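PDB 5URP: toxin 2A from Paenibacillus larvae, which probably transfers ADP-ribose from NAD+ onto a target protein, acting as an ADP-ribosyltransferase toxin and virulence factor. Local coordinates for residues 160-171 against 212-223. Sequence-based numbering, arbitrary orientation. Where two conformers were deposited one is given.
Sequences LARPVLIELKIP and SQRLKVEARVLS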
# COMPACT_ATOMS: atom_id res chain seq x y z
N LEU A 160 -6.94 4.08 11.84
CA LEU A 160 -7.57 3.65 13.08
C LEU A 160 -8.95 3.06 12.84
O LEU A 160 -9.38 2.17 13.57
CB LEU A 160 -7.68 4.83 14.05
CG LEU A 160 -6.33 5.35 14.54
CD1 LEU A 160 -6.52 6.72 15.17
CD2 LEU A 160 -5.76 4.36 15.54
N ALA A 161 -9.64 3.51 11.81
CA ALA A 161 -11.00 3.06 11.53
C ALA A 161 -11.04 1.87 10.60
O ALA A 161 -12.14 1.46 10.20
CB ALA A 161 -11.81 4.20 10.94
N ARG A 162 -9.89 1.30 10.22
CA ARG A 162 -9.88 0.17 9.32
C ARG A 162 -9.56 -1.12 10.09
O ARG A 162 -8.82 -1.10 11.07
CB ARG A 162 -8.87 0.42 8.20
CG ARG A 162 -9.32 1.61 7.37
CD ARG A 162 -8.48 1.88 6.15
NE ARG A 162 -8.92 3.11 5.50
CZ ARG A 162 -8.22 3.78 4.59
NH1 ARG A 162 -8.70 4.89 4.06
NH2 ARG A 162 -7.05 3.32 4.19
N PRO A 163 -10.12 -2.26 9.68
CA PRO A 163 -9.95 -3.47 10.50
C PRO A 163 -8.62 -4.17 10.37
O PRO A 163 -8.29 -4.97 11.26
CB PRO A 163 -11.08 -4.40 10.03
CG PRO A 163 -11.46 -3.92 8.71
CD PRO A 163 -11.15 -2.44 8.64
N VAL A 164 -7.88 -3.93 9.30
CA VAL A 164 -6.57 -4.52 9.07
C VAL A 164 -5.53 -3.41 8.92
O VAL A 164 -5.75 -2.45 8.16
CB VAL A 164 -6.55 -5.43 7.83
CG1 VAL A 164 -5.15 -5.97 7.61
CG2 VAL A 164 -7.60 -6.55 7.96
N LEU A 165 -4.40 -3.56 9.61
CA LEU A 165 -3.25 -2.67 9.48
C LEU A 165 -2.08 -3.49 8.97
O LEU A 165 -1.67 -4.43 9.65
CB LEU A 165 -2.87 -2.04 10.82
CG LEU A 165 -1.65 -1.11 10.83
CD1 LEU A 165 -1.85 0.08 9.90
CD2 LEU A 165 -1.34 -0.66 12.25
N ILE A 166 -1.54 -3.12 7.83
CA ILE A 166 -0.36 -3.78 7.28
C ILE A 166 0.83 -2.89 7.56
O ILE A 166 0.79 -1.68 7.24
CB ILE A 166 -0.48 -4.03 5.77
CG1 ILE A 166 -1.77 -4.76 5.39
CG2 ILE A 166 0.77 -4.80 5.29
CD1 ILE A 166 -1.97 -4.85 3.86
N GLU A 167 1.87 -3.46 8.14
CA GLU A 167 3.17 -2.82 8.30
C GLU A 167 4.11 -3.54 7.32
O GLU A 167 4.39 -4.72 7.50
CB GLU A 167 3.67 -2.91 9.74
CG GLU A 167 5.04 -2.34 9.98
CD GLU A 167 5.40 -2.25 11.47
OE1 GLU A 167 4.51 -1.94 12.30
OE2 GLU A 167 6.57 -2.46 11.80
N LEU A 168 4.58 -2.83 6.30
CA LEU A 168 5.28 -3.46 5.18
C LEU A 168 6.69 -2.93 5.09
O LEU A 168 6.91 -1.72 5.04
CB LEU A 168 4.49 -3.18 3.90
CG LEU A 168 4.99 -3.76 2.61
CD1 LEU A 168 4.74 -5.25 2.65
CD2 LEU A 168 4.22 -3.12 1.48
N LYS A 169 7.68 -3.83 5.02
CA LYS A 169 9.06 -3.42 4.87
C LYS A 169 9.40 -3.46 3.38
O LYS A 169 9.13 -4.47 2.73
CB LYS A 169 10.00 -4.34 5.65
CG LYS A 169 9.69 -4.39 7.14
CD LYS A 169 10.46 -5.49 7.84
CE LYS A 169 10.10 -5.58 9.31
NZ LYS A 169 10.71 -6.76 9.98
N ILE A 170 9.94 -2.37 2.85
CA ILE A 170 10.35 -2.29 1.45
C ILE A 170 11.88 -2.28 1.45
O ILE A 170 12.48 -1.40 2.08
CB ILE A 170 9.83 -1.03 0.73
CG1 ILE A 170 8.34 -0.84 0.88
CG2 ILE A 170 10.13 -1.12 -0.76
CD1 ILE A 170 7.93 0.55 0.42
N PRO A 171 12.54 -3.19 0.73
CA PRO A 171 14.01 -3.23 0.79
C PRO A 171 14.67 -2.12 -0.02
O PRO A 171 14.14 -1.63 -1.01
CB PRO A 171 14.34 -4.60 0.17
CG PRO A 171 13.18 -4.92 -0.71
CD PRO A 171 11.97 -4.34 0.01
N SER A 212 -10.95 0.42 18.76
CA SER A 212 -11.38 -0.80 18.10
C SER A 212 -10.17 -1.68 17.85
O SER A 212 -9.11 -1.19 17.46
CB SER A 212 -12.08 -0.52 16.76
OG SER A 212 -11.17 -0.01 15.82
N GLN A 213 -10.36 -2.97 18.06
CA GLN A 213 -9.31 -3.94 17.78
C GLN A 213 -9.13 -4.10 16.28
O GLN A 213 -10.05 -3.87 15.48
CB GLN A 213 -9.64 -5.29 18.41
CG GLN A 213 -9.81 -5.23 19.92
CD GLN A 213 -10.06 -6.57 20.56
OE1 GLN A 213 -10.29 -7.58 19.88
NE2 GLN A 213 -10.05 -6.59 21.89
N ARG A 214 -7.92 -4.49 15.89
CA ARG A 214 -7.59 -4.69 14.50
C ARG A 214 -6.69 -5.91 14.35
O ARG A 214 -6.10 -6.40 15.32
CB ARG A 214 -6.85 -3.47 13.90
CG ARG A 214 -7.67 -2.20 13.87
CD ARG A 214 -6.85 -1.02 13.44
NE ARG A 214 -5.88 -0.61 14.45
CZ ARG A 214 -4.94 0.30 14.24
NH1 ARG A 214 -4.83 0.87 13.04
NH2 ARG A 214 -4.10 0.63 15.21
N LEU A 215 -6.62 -6.40 13.13
CA LEU A 215 -5.64 -7.42 12.79
C LEU A 215 -4.42 -6.72 12.19
O LEU A 215 -4.55 -6.00 11.21
CB LEU A 215 -6.23 -8.41 11.79
CG LEU A 215 -5.63 -9.78 11.72
CD1 LEU A 215 -5.94 -10.57 13.01
CD2 LEU A 215 -6.24 -10.43 10.51
N LYS A 216 -3.25 -6.97 12.78
CA LYS A 216 -2.01 -6.39 12.31
C LYS A 216 -1.23 -7.43 11.52
O LYS A 216 -1.03 -8.54 12.01
CB LYS A 216 -1.13 -5.88 13.46
CG LYS A 216 0.00 -5.01 12.89
CD LYS A 216 0.97 -4.51 13.91
CE LYS A 216 2.11 -3.74 13.19
NZ LYS A 216 3.23 -3.44 14.12
N VAL A 217 -0.81 -7.06 10.32
CA VAL A 217 -0.08 -7.93 9.40
C VAL A 217 1.30 -7.31 9.23
O VAL A 217 1.41 -6.16 8.79
CB VAL A 217 -0.79 -8.03 8.05
CG1 VAL A 217 0.03 -8.87 7.06
CG2 VAL A 217 -2.22 -8.58 8.27
N GLU A 218 2.34 -8.06 9.56
CA GLU A 218 3.71 -7.58 9.37
C GLU A 218 4.27 -8.36 8.19
O GLU A 218 4.26 -9.59 8.21
CB GLU A 218 4.55 -7.77 10.64
CG GLU A 218 4.03 -6.85 11.73
CD GLU A 218 4.51 -7.15 13.13
OE1 GLU A 218 5.44 -7.95 13.29
OE2 GLU A 218 3.95 -6.55 14.07
N ALA A 219 4.72 -7.64 7.18
CA ALA A 219 5.11 -8.27 5.91
C ALA A 219 6.31 -7.57 5.31
O ALA A 219 6.67 -6.45 5.68
CB ALA A 219 3.96 -8.26 4.91
N ARG A 220 6.93 -8.27 4.35
CA ARG A 220 8.10 -7.80 3.61
C ARG A 220 7.80 -7.84 2.13
O ARG A 220 7.38 -8.88 1.62
CB ARG A 220 9.31 -8.72 3.81
CG ARG A 220 9.98 -8.74 5.13
CD ARG A 220 11.12 -9.78 5.03
NE ARG A 220 10.69 -11.12 5.47
CZ ARG A 220 11.25 -12.27 5.08
NH1 ARG A 220 12.26 -12.30 4.23
NH2 ARG A 220 10.78 -13.42 5.56
N VAL A 221 8.10 -6.75 1.42
CA VAL A 221 8.12 -6.77 -0.03
C VAL A 221 9.33 -7.57 -0.47
O VAL A 221 10.45 -7.39 0.04
CB VAL A 221 8.18 -5.36 -0.62
CG1 VAL A 221 8.33 -5.42 -2.16
CG2 VAL A 221 6.96 -4.58 -0.25
N LEU A 222 9.12 -8.45 -1.43
CA LEU A 222 10.19 -9.18 -2.07
C LEU A 222 10.48 -8.47 -3.39
O LEU A 222 9.60 -8.36 -4.25
CB LEU A 222 9.80 -10.64 -2.28
CG LEU A 222 9.33 -11.34 -0.99
CD1 LEU A 222 9.10 -12.71 -1.37
CD2 LEU A 222 10.35 -11.30 0.16
N SER A 223 11.72 -8.03 -3.56
CA SER A 223 12.06 -7.19 -4.72
C SER A 223 13.17 -7.83 -5.56
O SER A 223 13.81 -8.78 -5.11
CB SER A 223 12.50 -5.79 -4.27
OG SER A 223 12.86 -4.99 -5.38
O HOH W 1 -5.57 -0.05 9.99
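Arg214 lies along Arg162 and Leu160, in the segment leading into strand 164-170. Its CG and CD pass close to the carbonyl of Arg162, with CD 3.1 Å from Arg162 O. A bend at chi3 (-71°) then brings the guanidinium to Leu160, whose CD2 lies over one of its faces, 4.1 Å from NH2. Leu165 CD2 comes near NH1 as well. A water links the two strands here, accepting from Arg214 NH1 and donating to Val164 O. Arg214 NH2 bonds to Asn209 OD1, so the group is also tied to the loop that precedes its own strand.

From Leu215 onward the strands run parallel. Leu215 N bonds to Pro163 O at 2.9 Å, and Leu215 O receives Leu165 N.

Lys216 extends toward Glu167, two pairs further along the ladder, on the same face of the sheet. Its NZ meets Glu167 OE1 at 2.7 Å, from above the carboxylate plane. With CG anti to its backbone N (chi1 -168°) and the rest of the chain extended, it spans this step. NZ also reaches Glu218 OE2 at 3.2 Å, so one ammonium joins two carboxylates and probably eases their mutual repulsion.

Val217 N bonds to Leu165 O, and Val217 O receives Glu167 N. On the other face, Val217 CG2 packs against Val164 CG1 at 4.0 Å. Ala219 repeats the pattern with Glu167 O and Lys169 N, and on that same face its CB touches Leu168 CD1. At the end of the strand Val221 N closes the ladder on Lys169 O, for seven backbone bonds in all. Val221 points toward its neighbour, and CG2 fits against Leu168 CG and CD2, the latter at 3.6 Å. Past the ladder, Ser223 CB rests on Pro171 CG.

The pair forms the parallel part of a mixed five-stranded sheet within the ADP-ribosyltransferase fold. Strand 101-107 flanks 164-170 and strand 197-207 flanks 214-221, both antiparallel. Leu168 and Ile170 also touch Leu193 of strand 190-193, in a separate three-stranded sheet.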